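Local atomic coordinates of probable 3-hydroxybutyryl-CoA dehydrogenase (Escherichia coli, PDB entry 3MOG), a protein that catalyses the NAD-dependent oxidation of 3-hydroxyadipyl-CoA to 3-oxoadipyl-CoA in phenylacetate degradation and works as a homotrimer. Residues R196-E201 with W391-M396; I397-L402 with S461-R466; L436-I441 with L468-Y473. All coordinates share one frame; numbering follows the deposited sequence.

Contact 1 of 3, residues R196-E201 with W391-M396; sequences RPYYSE and WRTVAM
The Tyr198 ring and the Arg392 guanidinium are both met at the edge: Thr393 CG2 touches the ring 3.7 Å from Tyr198 CD1 and near its plane, and Glu201 OE2 lies at the guanidinium edge, tilted somewhat from that plane. The second of these is a salt bridge, with Arg392 NE donating to Glu201 OE2 over 2.8 Å. It is a bent bond, 137° at the hydrogen; NE stands above the carboxylate plane, and the two planes are turned 43° apart. A bend in the chain of Glu201 brings OE2 to Arg392 NE, whereas Arg392 leaves its helix with CG anti to the backbone N and runs straight out to NE, the two chains crossing at about a right angle. Glu201 OE1 forms a salt bridge with Arg456 and a hydrogen bond with Tyr457, whose OH is also hydrogen-bonded to Arg392 NH2, so this buried ion pair belongs to a wider polar cluster. The segment axes of 196-201 and 391-396, on helices 196-207 and 390-406, approach to 8.5 Å at 151°, nearly antiparallel; the helices belong to two copies of the 3-hydroxyacyl-CoA dehydrogenase C-terminal domain, and the contact packs one copy against the other. Further along, Pro197 CB packs on Met396 CB at 3.8 Å, and Pro197 CG rests 3.6 Å from Met396 O. Thr393 offers its methyl to Tyr198 while its hydroxyl, held by Leu389 O, comes 3.5 Å from Glu201 CB. A water donates to Thr393 OG1 (2.7 Å) and to Tyr198 O (3.0 Å), bridging the helices; Tyr198 OH bonds to Met228 O.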
loop_
_atom_site.group_PDB
_atom_site.type_symbol
_atom_site.label_atom_id
_atom_site.label_comp_id
_atom_site.label_asym_id
_atom_site.label_seq_id
_atom_site.Cartn_x
_atom_site.Cartn_y
_atom_site.Cartn_z
ATOM N N ARG C 196 4.254 -6.115 17.141
ATOM C CA ARG C 196 4.160 -6.638 15.768
ATOM C C ARG C 196 5.493 -7.071 15.100
ATOM O O ARG C 196 5.547 -8.157 14.517
ATOM C CB ARG C 196 3.387 -5.676 14.854
ATOM C CG ARG C 196 1.870 -5.612 15.058
ATOM C CD ARG C 196 1.213 -7.001 14.974
ATOM N NE ARG C 196 0.912 -7.532 16.309
ATOM C CZ ARG C 196 0.555 -8.782 16.566
ATOM N NH1 ARG C 196 0.448 -9.673 15.582
ATOM N NH2 ARG C 196 0.301 -9.144 17.819
ATOM N N PRO C 197 6.573 -6.251 15.191
ATOM C CA PRO C 197 7.798 -6.744 14.503
ATOM C C PRO C 197 8.522 -7.908 15.179
ATOM O O PRO C 197 9.407 -8.521 14.570
ATOM C CB PRO C 197 8.697 -5.510 14.427
ATOM C CG PRO C 197 8.148 -4.554 15.422
ATOM C CD PRO C 197 6.690 -4.821 15.561
ATOM N N TYR C 198 8.143 -8.226 16.417
ATOM C CA TYR C 198 8.705 -9.396 17.066
ATOM C C TYR C 198 8.279 -10.635 16.275
ATOM O O TYR C 198 9.099 -11.518 16.018
ATOM C CB TYR C 198 8.302 -9.481 18.541
ATOM C CG TYR C 198 8.991 -10.597 19.298
ATOM C CD1 TYR C 198 10.380 -10.654 19.368
ATOM C CD2 TYR C 198 8.251 -11.588 19.959
ATOM C CE1 TYR C 198 11.022 -11.675 20.046
ATOM C CE2 TYR C 198 8.884 -12.608 20.647
ATOM C CZ TYR C 198 10.271 -12.645 20.680
ATOM O OH TYR C 198 10.917 -13.640 21.346
ATOM N N TYR C 199 7.021 -10.655 15.826
ATOM C CA TYR C 199 6.520 -11.775 15.043
ATOM C C TYR C 199 6.938 -11.693 13.592
ATOM O O TYR C 199 7.352 -12.694 13.016
ATOM C CB TYR C 199 5.000 -11.905 15.166
ATOM C CG TYR C 199 4.556 -11.912 16.597
ATOM C CD1 TYR C 199 3.825 -10.842 17.117
ATOM C CD2 TYR C 199 4.905 -12.958 17.453
ATOM C CE1 TYR C 199 3.427 -10.818 18.426
ATOM C CE2 TYR C 199 4.507 -12.945 18.794
ATOM C CZ TYR C 199 3.770 -11.869 19.266
ATOM O OH TYR C 199 3.362 -11.816 20.574
ATOM N N SER C 200 6.850 -10.502 13.010
ATOM C CA SER C 200 7.013 -10.364 11.564
ATOM C C SER C 200 8.460 -10.443 11.074
ATOM O O SER C 200 8.707 -10.860 9.928
ATOM C CB SER C 200 6.327 -9.094 11.055
ATOM O OG SER C 200 7.001 -7.935 11.493
ATOM N N GLU C 201 9.420 -10.071 11.921
ATOM C CA GLU C 201 10.819 -10.327 11.535
ATOM C C GLU C 201 11.155 -11.833 11.416
ATOM O O GLU C 201 11.839 -12.249 10.466
ATOM C CB GLU C 201 11.822 -9.551 12.396
ATOM C CG GLU C 201 11.876 -8.042 12.061
ATOM C CD GLU C 201 12.210 -7.750 10.597
ATOM O OE1 GLU C 201 11.608 -6.826 10.012
ATOM O OE2 GLU C 201 13.082 -8.435 10.025
ATOM N N TRP C 391 19.421 -8.371 16.477
ATOM C CA TRP C 391 19.567 -6.933 16.273
ATOM C C TRP C 391 18.524 -6.391 15.324
ATOM O O TRP C 391 17.987 -5.318 15.566
ATOM C CB TRP C 391 21.001 -6.537 15.867
ATOM C CG TRP C 391 21.873 -6.429 17.090
ATOM C CD1 TRP C 391 22.534 -7.449 17.722
ATOM C CD2 TRP C 391 22.115 -5.251 17.870
ATOM N NE1 TRP C 391 23.192 -6.972 18.834
ATOM C CE2 TRP C 391 22.951 -5.628 18.949
ATOM C CE3 TRP C 391 21.717 -3.910 17.756
ATOM C CZ2 TRP C 391 23.391 -4.714 19.910
ATOM C CZ3 TRP C 391 22.161 -2.996 18.708
ATOM C CH2 TRP C 391 22.990 -3.406 19.775
ATOM N N ARG C 392 18.210 -7.160 14.282
ATOM C CA ARG C 392 17.204 -6.768 13.290
ATOM C C ARG C 392 15.816 -6.637 13.926
ATOM O O ARG C 392 15.094 -5.664 13.655
ATOM C CB ARG C 392 17.192 -7.779 12.134
ATOM C CG ARG C 392 16.150 -7.519 11.070
ATOM C CD ARG C 392 16.577 -8.099 9.769
ATOM N NE ARG C 392 15.510 -8.006 8.771
ATOM C CZ ARG C 392 15.662 -8.315 7.490
ATOM N NH1 ARG C 392 16.854 -8.718 7.063
ATOM N NH2 ARG C 392 14.630 -8.216 6.636
ATOM N N THR C 393 15.479 -7.595 14.803
ATOM C CA THR C 393 14.168 -7.656 15.468
ATOM C C THR C 393 14.027 -6.578 16.545
ATOM O O THR C 393 12.969 -5.941 16.669
ATOM C CB THR C 393 13.917 -9.051 16.107
ATOM O OG1 THR C 393 13.951 -10.065 15.087
ATOM C CG2 THR C 393 12.573 -9.108 16.812
ATOM N N VAL C 394 15.090 -6.376 17.325
ATOM C CA VAL C 394 15.024 -5.428 18.437
ATOM C C VAL C 394 14.999 -3.987 17.910
ATOM O O VAL C 394 14.183 -3.202 18.360
ATOM C CB VAL C 394 16.122 -5.674 19.491
ATOM C CG1 VAL C 394 16.064 -4.617 20.569
ATOM C CG2 VAL C 394 15.968 -7.079 20.129
ATOM N N ALA C 395 15.845 -3.679 16.917
ATOM C CA ALA C 395 15.781 -2.404 16.171
ATOM C C ALA C 395 14.386 -2.048 15.682
ATOM O O ALA C 395 13.916 -0.924 15.901
ATOM C CB ALA C 395 16.781 -2.388 14.983
ATOM N N MET C 396 13.710 -3.001 15.045
ATOM C CA MET C 396 12.343 -2.755 14.541
ATOM C C MET C 396 11.293 -2.591 15.642
ATOM O O MET C 396 10.396 -1.765 15.501
ATOM C CB MET C 396 11.934 -3.819 13.541
ATOM C CG MET C 396 12.650 -3.666 12.195
ATOM S SD MET C 396 12.041 -2.302 11.194
ATOM C CE MET C 396 10.514 -3.082 10.709
HETATM O O HOH W 1 11.958 -11.909 15.168
#

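Contact 2 of 3, residues I397-L402 with S461-R466; sequences IINEAL and SLLRQR
Leu402 sends its two methyls to different residues of 461-466. CD1 presses on Leu463 CB at 3.6 Å and also touches Leu463 CD1, while CD2 meets Leu462 CD2 at 3.8 Å. The first torsion of Leu462 (-173°), with CG anti to the backbone N, turns its branch toward Leu402, and Leu462 CD2 also lies 3.6 Å from the carbonyl oxygen Leu402 O. Leu402 crosses Leu462 at about a right angle. Beside this pair, the guanidinium of Arg466 has Leu402 CD2 over one face, NH1 being 4.1 Å from the methyl. Asn399, one helical turn before Leu402, also touches Leu463: Asn399 OD1 lies 3.7 Å from Leu463 CD2, a carbonyl oxygen against a methyl.

The polar ends are set from further out. Asn399 is held at both amide atoms, ND2 by Arg458 O and OD1 by the backbone N of Cys460, which ties helix 390-406 to the residues leading into helix 461-473. Arg466 NH1 is paired with the carboxylate of Glu412. Trp438 of helix 438-452 packs against both Leu402 and Arg466, and Leu405, further along helix 390-406, touches Leu462 and Arg466. The axes of segments 397-402 and 461-466 approach to 9.2 Å and make an angle of 100°, a steep crossing within the all-helical C-terminal part of the chain. Between the two segments the cohesion is thus apolar, resting on leucine methyls, while the neighbouring amide and guanidinium are oriented by polar partners that lie outside both segments.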
loop_
_atom_site.group_PDB
_atom_site.type_symbol
_atom_site.label_atom_id
_atom_site.label_comp_id
_atom_site.label_asym_id
_atom_site.label_seq_id
_atom_site.Cartn_x
_atom_site.Cartn_y
_atom_site.Cartn_z
ATOM N N ILE C 397 11.421 -3.349 16.735
ATOM C CA ILE C 397 10.580 -3.164 17.924
ATOM C C ILE C 397 10.731 -1.730 18.463
ATOM O O ILE C 397 9.736 -1.045 18.732
ATOM C CB ILE C 397 10.935 -4.195 19.050
ATOM C CG1 ILE C 397 10.460 -5.597 18.682
ATOM C CG2 ILE C 397 10.301 -3.820 20.385
ATOM C CD1 ILE C 397 11.043 -6.695 19.565
ATOM N N ILE C 398 11.981 -1.287 18.593
ATOM C CA ILE C 398 12.310 0.055 19.109
ATOM C C ILE C 398 11.817 1.196 18.190
ATOM O O ILE C 398 11.290 2.213 18.648
ATOM C CB ILE C 398 13.829 0.148 19.336
ATOM C CG1 ILE C 398 14.254 -0.801 20.466
ATOM C CG2 ILE C 398 14.287 1.580 19.601
ATOM C CD1 ILE C 398 15.770 -0.958 20.558
ATOM N N ASN C 399 11.988 1.000 16.894
ATOM C CA ASN C 399 11.512 1.922 15.863
ATOM C C ASN C 399 10.001 2.156 15.946
ATOM O O ASN C 399 9.531 3.301 15.936
ATOM C CB ASN C 399 11.873 1.341 14.503
ATOM C CG ASN C 399 11.995 2.391 13.430
ATOM O OD1 ASN C 399 12.401 3.521 13.688
ATOM N ND2 ASN C 399 11.679 2.004 12.195
ATOM N N GLU C 400 9.259 1.059 16.054
ATOM C CA GLU C 400 7.810 1.075 16.284
ATOM C C GLU C 400 7.385 1.747 17.602
ATOM O O GLU C 400 6.405 2.496 17.629
ATOM C CB GLU C 400 7.259 -0.355 16.188
ATOM C CG GLU C 400 5.768 -0.401 15.897
ATOM C CD GLU C 400 5.413 0.386 14.656
ATOM O OE1 GLU C 400 4.709 1.412 14.782
ATOM O OE2 GLU C 400 5.867 -0.004 13.564
ATOM N N ALA C 401 8.125 1.505 18.685
ATOM C CA ALA C 401 7.878 2.205 19.961
ATOM C C ALA C 401 8.095 3.720 19.847
ATOM O O ALA C 401 7.322 4.518 20.384
ATOM C CB ALA C 401 8.767 1.647 21.051
ATOM N N LEU C 402 9.142 4.099 19.128
ATOM C CA LEU C 402 9.454 5.481 18.884
ATOM C C LEU C 402 8.386 6.154 18.027
ATOM O O LEU C 402 8.037 7.312 18.262
ATOM C CB LEU C 402 10.809 5.589 18.188
ATOM C CG LEU C 402 12.081 5.448 19.021
ATOM C CD1 LEU C 402 13.227 5.266 18.068
ATOM C CD2 LEU C 402 12.328 6.641 19.938
ATOM N N SER C 461 11.100 9.395 12.308
ATOM C CA SER C 461 11.629 10.750 12.473
ATOM C C SER C 461 12.227 10.988 13.883
ATOM O O SER C 461 13.288 11.619 14.011
ATOM C CB SER C 461 10.566 11.778 12.060
ATOM O OG SER C 461 10.804 13.047 12.639
ATOM N N LEU C 462 11.599 10.411 14.914
ATOM C CA LEU C 462 12.104 10.516 16.304
ATOM C C LEU C 462 13.406 9.744 16.546
ATOM O O LEU C 462 14.216 10.133 17.398
ATOM C CB LEU C 462 11.030 10.093 17.329
ATOM C CG LEU C 462 11.334 10.298 18.823
ATOM C CD1 LEU C 462 11.593 11.780 19.135
ATOM C CD2 LEU C 462 10.196 9.758 19.686
ATOM N N LEU C 463 13.610 8.651 15.811
ATOM C CA LEU C 463 14.882 7.952 15.875
ATOM C C LEU C 463 16.007 8.833 15.354
ATOM O O LEU C 463 17.025 8.974 16.044
ATOM C CB LEU C 463 14.855 6.588 15.167
ATOM C CG LEU C 463 16.140 5.742 15.122
ATOM C CD1 LEU C 463 16.701 5.398 16.494
ATOM C CD2 LEU C 463 15.912 4.461 14.336
ATOM N N ARG C 464 15.832 9.441 14.175
ATOM C CA ARG C 464 16.857 10.390 13.662
ATOM C C ARG C 464 17.104 11.508 14.671
ATOM O O ARG C 464 18.252 11.872 14.932
ATOM C CB ARG C 464 16.489 11.015 12.303
ATOM C CG ARG C 464 16.137 10.000 11.198
ATOM C CD ARG C 464 16.129 10.657 9.818
ATOM N NE ARG C 464 15.910 9.671 8.769
ATOM C CZ ARG C 464 16.861 8.942 8.192
ATOM N NH1 ARG C 464 18.140 9.086 8.532
ATOM N NH2 ARG C 464 16.531 8.076 7.247
ATOM N N GLN C 465 16.010 12.025 15.233
ATOM C CA GLN C 465 16.033 13.077 16.239
ATOM C C GLN C 465 16.833 12.657 17.466
ATOM O O GLN C 465 17.639 13.441 17.976
ATOM C CB GLN C 465 14.599 13.462 16.617
ATOM C CG GLN C 465 14.425 14.523 17.715
ATOM C CD GLN C 465 12.955 14.972 17.872
ATOM O OE1 GLN C 465 12.503 15.305 18.982
ATOM N NE2 GLN C 465 12.205 14.972 16.759
ATOM N N ARG C 466 16.638 11.421 17.922
ATOM C CA ARG C 466 17.369 10.943 19.098
ATOM C C ARG C 466 18.829 10.578 18.827
ATOM O O ARG C 466 19.672 10.706 19.719
ATOM C CB ARG C 466 16.632 9.807 19.807
ATOM C CG ARG C 466 15.433 10.319 20.586
ATOM C CD ARG C 466 14.995 9.330 21.628
ATOM N NE ARG C 466 13.892 9.881 22.394
ATOM C CZ ARG C 466 13.215 9.244 23.343
ATOM N NH1 ARG C 466 13.505 7.988 23.670
ATOM N NH2 ARG C 466 12.228 9.876 23.962
#

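Contact 3 of 3, residues L436-I441 with L468-Y473; sequences LGWQRI and LLESGY
Gly437, with positive phi (102°), ends one helix and stands at the N-cap of the next, and the first backbone N-H groups of helix 438-452 turn to the carboxylate of Glu470. Trp438 N donates to Glu470 OE2 at 2.9 Å, on the syn side but well out of the carboxylate plane, and Gln439 N to Glu470 OE1 at 3.1 Å, from above that plane. Glu470 can span the gap because its chain is extended, with CG anti to the backbone N. Its OE1 also takes the side-chain amide of Gln439 on the anti lone pair: Gln439 NE2 donates to Glu470 OE1 over 3.0 Å in a nearly straight bond (172°), and the amide and carboxylate planes stand 56° apart. A water that donates to Glu470 OE1 accepts from Arg440 N, so three donors meet at OE1. The backbone N-H groups and the positive end of the helix dipole would be expected to stabilise the carboxylate charge. Gln439 OE1 touches Ser471 CB at 3.4 Å, while Ser471 OG bonds back to Leu468 O. The Trp438 indole packs on Ile398 and Leu402 of helix 390-406, and Leu468 and Ser471 lie against Ile335 of the second subunit.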
loop_
_atom_site.group_PDB
_atom_site.type_symbol
_atom_site.label_atom_id
_atom_site.label_comp_id
_atom_site.label_asym_id
_atom_site.label_seq_id
_atom_site.Cartn_x
_atom_site.Cartn_y
_atom_site.Cartn_z
ATOM N N LEU C 436 21.279 0.575 24.063
ATOM C CA LEU C 436 21.960 0.025 22.901
ATOM C C LEU C 436 22.595 1.123 22.055
ATOM O O LEU C 436 23.546 0.873 21.337
ATOM C CB LEU C 436 21.018 -0.845 22.076
ATOM C CG LEU C 436 20.510 -2.133 22.734
ATOM C CD1 LEU C 436 19.528 -2.805 21.796
ATOM C CD2 LEU C 436 21.639 -3.117 23.171
ATOM N N GLY C 437 22.087 2.345 22.189
ATOM C CA GLY C 437 22.627 3.474 21.479
ATOM C C GLY C 437 21.760 3.821 20.287
ATOM O O GLY C 437 21.570 2.992 19.392
ATOM N N TRP C 438 21.240 5.045 20.281
ATOM C CA TRP C 438 20.399 5.539 19.184
ATOM C C TRP C 438 21.059 5.608 17.803
ATOM O O TRP C 438 20.425 5.291 16.793
ATOM C CB TRP C 438 19.779 6.890 19.556
ATOM C CG TRP C 438 18.951 6.830 20.821
ATOM C CD1 TRP C 438 19.241 7.430 22.022
ATOM C CD2 TRP C 438 17.720 6.113 21.023
ATOM N NE1 TRP C 438 18.265 7.140 22.946
ATOM C CE2 TRP C 438 17.315 6.349 22.362
ATOM C CE3 TRP C 438 16.913 5.310 20.206
ATOM C CZ2 TRP C 438 16.140 5.811 22.896
ATOM C CZ3 TRP C 438 15.747 4.775 20.743
ATOM C CH2 TRP C 438 15.379 5.024 22.077
ATOM N N GLN C 439 22.335 5.995 17.759
ATOM C CA GLN C 439 23.056 6.070 16.502
ATOM C C GLN C 439 23.295 4.688 15.934
ATOM O O GLN C 439 23.282 4.502 14.718
ATOM C CB GLN C 439 24.390 6.785 16.671
ATOM C CG GLN C 439 24.264 8.263 16.891
ATOM C CD GLN C 439 25.557 8.856 17.384
ATOM O OE1 GLN C 439 26.313 9.431 16.609
ATOM N NE2 GLN C 439 25.837 8.688 18.675
ATOM N N ARG C 440 23.506 3.731 16.831
ATOM C CA ARG C 440 23.701 2.342 16.466
ATOM C C ARG C 440 22.439 1.718 15.859
ATOM O O ARG C 440 22.522 1.003 14.862
ATOM C CB ARG C 440 24.149 1.540 17.691
ATOM C CG ARG C 440 24.553 0.116 17.358
ATOM C CD ARG C 440 25.181 -0.584 18.538
ATOM N NE ARG C 440 25.525 -1.945 18.152
ATOM C CZ ARG C 440 26.184 -2.800 18.925
ATOM N NH1 ARG C 440 26.421 -4.020 18.471
ATOM N NH2 ARG C 440 26.583 -2.450 20.154
ATOM N N ILE C 441 21.289 1.976 16.474
ATOM C CA ILE C 441 20.006 1.495 15.949
ATOM C C ILE C 441 19.713 2.169 14.615
ATOM O O ILE C 441 19.316 1.507 13.655
ATOM C CB ILE C 441 18.834 1.734 16.946
ATOM C CG1 ILE C 441 19.072 0.969 18.255
ATOM C CG2 ILE C 441 17.477 1.356 16.319
ATOM C CD1 ILE C 441 19.356 -0.506 18.071
ATOM N N LEU C 468 20.697 12.207 16.584
ATOM C CA LEU C 468 21.294 13.543 16.562
ATOM C C LEU C 468 21.588 14.113 17.945
ATOM O O LEU C 468 22.627 14.739 18.125
ATOM C CB LEU C 468 20.437 14.524 15.762
ATOM C CG LEU C 468 20.673 14.473 14.253
ATOM C CD1 LEU C 468 19.517 15.077 13.479
ATOM C CD2 LEU C 468 21.984 15.171 13.888
ATOM N N LEU C 469 20.691 13.893 18.907
ATOM C CA LEU C 469 20.904 14.372 20.279
ATOM C C LEU C 469 22.048 13.611 20.940
ATOM O O LEU C 469 22.890 14.215 21.608
ATOM C CB LEU C 469 19.620 14.295 21.123
ATOM C CG LEU C 469 18.486 15.285 20.785
ATOM C CD1 LEU C 469 17.108 14.747 21.212
ATOM C CD2 LEU C 469 18.743 16.668 21.409
ATOM N N GLU C 470 22.092 12.299 20.706
ATOM C CA GLU C 470 23.134 11.423 21.238
ATOM C C GLU C 470 24.536 11.757 20.709
ATOM O O GLU C 470 25.521 11.620 21.438
ATOM C CB GLU C 470 22.799 9.968 20.951
ATOM C CG GLU C 470 23.575 8.953 21.776
ATOM C CD GLU C 470 23.327 7.539 21.317
ATOM O OE1 GLU C 470 23.795 7.181 20.208
ATOM O OE2 GLU C 470 22.658 6.789 22.068
ATOM N N SER C 471 24.628 12.196 19.458
ATOM C CA SER C 471 25.901 12.679 18.916
ATOM C C SER C 471 26.294 14.042 19.508
ATOM O O SER C 471 27.480 14.364 19.574
ATOM C CB SER C 471 25.899 12.710 17.379
ATOM O OG SER C 471 25.037 13.713 16.877
ATOM N N GLY C 472 25.303 14.820 19.950
ATOM C CA GLY C 472 25.536 16.077 20.677
ATOM C C GLY C 472 26.272 15.931 22.004
ATOM O O GLY C 472 27.075 16.796 22.365
ATOM N N TYR C 473 26.004 14.841 22.728
ATOM C CA TYR C 473 26.713 14.531 23.981
ATOM C C TYR C 473 28.068 13.851 23.740
ATOM O O TYR C 473 28.895 13.778 24.653
ATOM C CB TYR C 473 25.869 13.646 24.917
ATOM C CG TYR C 473 24.480 14.166 25.242
ATOM C CD1 TYR C 473 24.298 15.330 25.998
ATOM C CD2 TYR C 473 23.344 13.473 24.816
ATOM C CE1 TYR C 473 23.016 15.801 26.298
ATOM C CE2 TYR C 473 22.062 13.933 25.111
ATOM C CZ TYR C 473 21.907 15.095 25.851
ATOM O OH TYR C 473 20.639 15.540 26.140
HETATM O O HOH W 2 24.828 4.729 19.313
#

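Overall arrangement
The three contacts follow one another across the helical core and out to the surface, centred about 11, 17 and 25 Å from the centre of the chain. Contacts 1 and 2 share helix 390-406, their centres about 13 Å apart, and Pro197 CG meets Ile397 N at 3.7 Å. Contacts 2 and 3 share helix 461-473, about 11 Å apart between centres; Leu463 CD1 reaches Trp438 CE3 at 3.7 Å. Contact 1 also touches contact 3 directly, Trp391 CH2 lying 3.7 Å from Leu436 CD2, although their centres are about 20 Å apart. Contacts 2 and 3 border the second subunit, whereas no other chain touches the segments of contact 1.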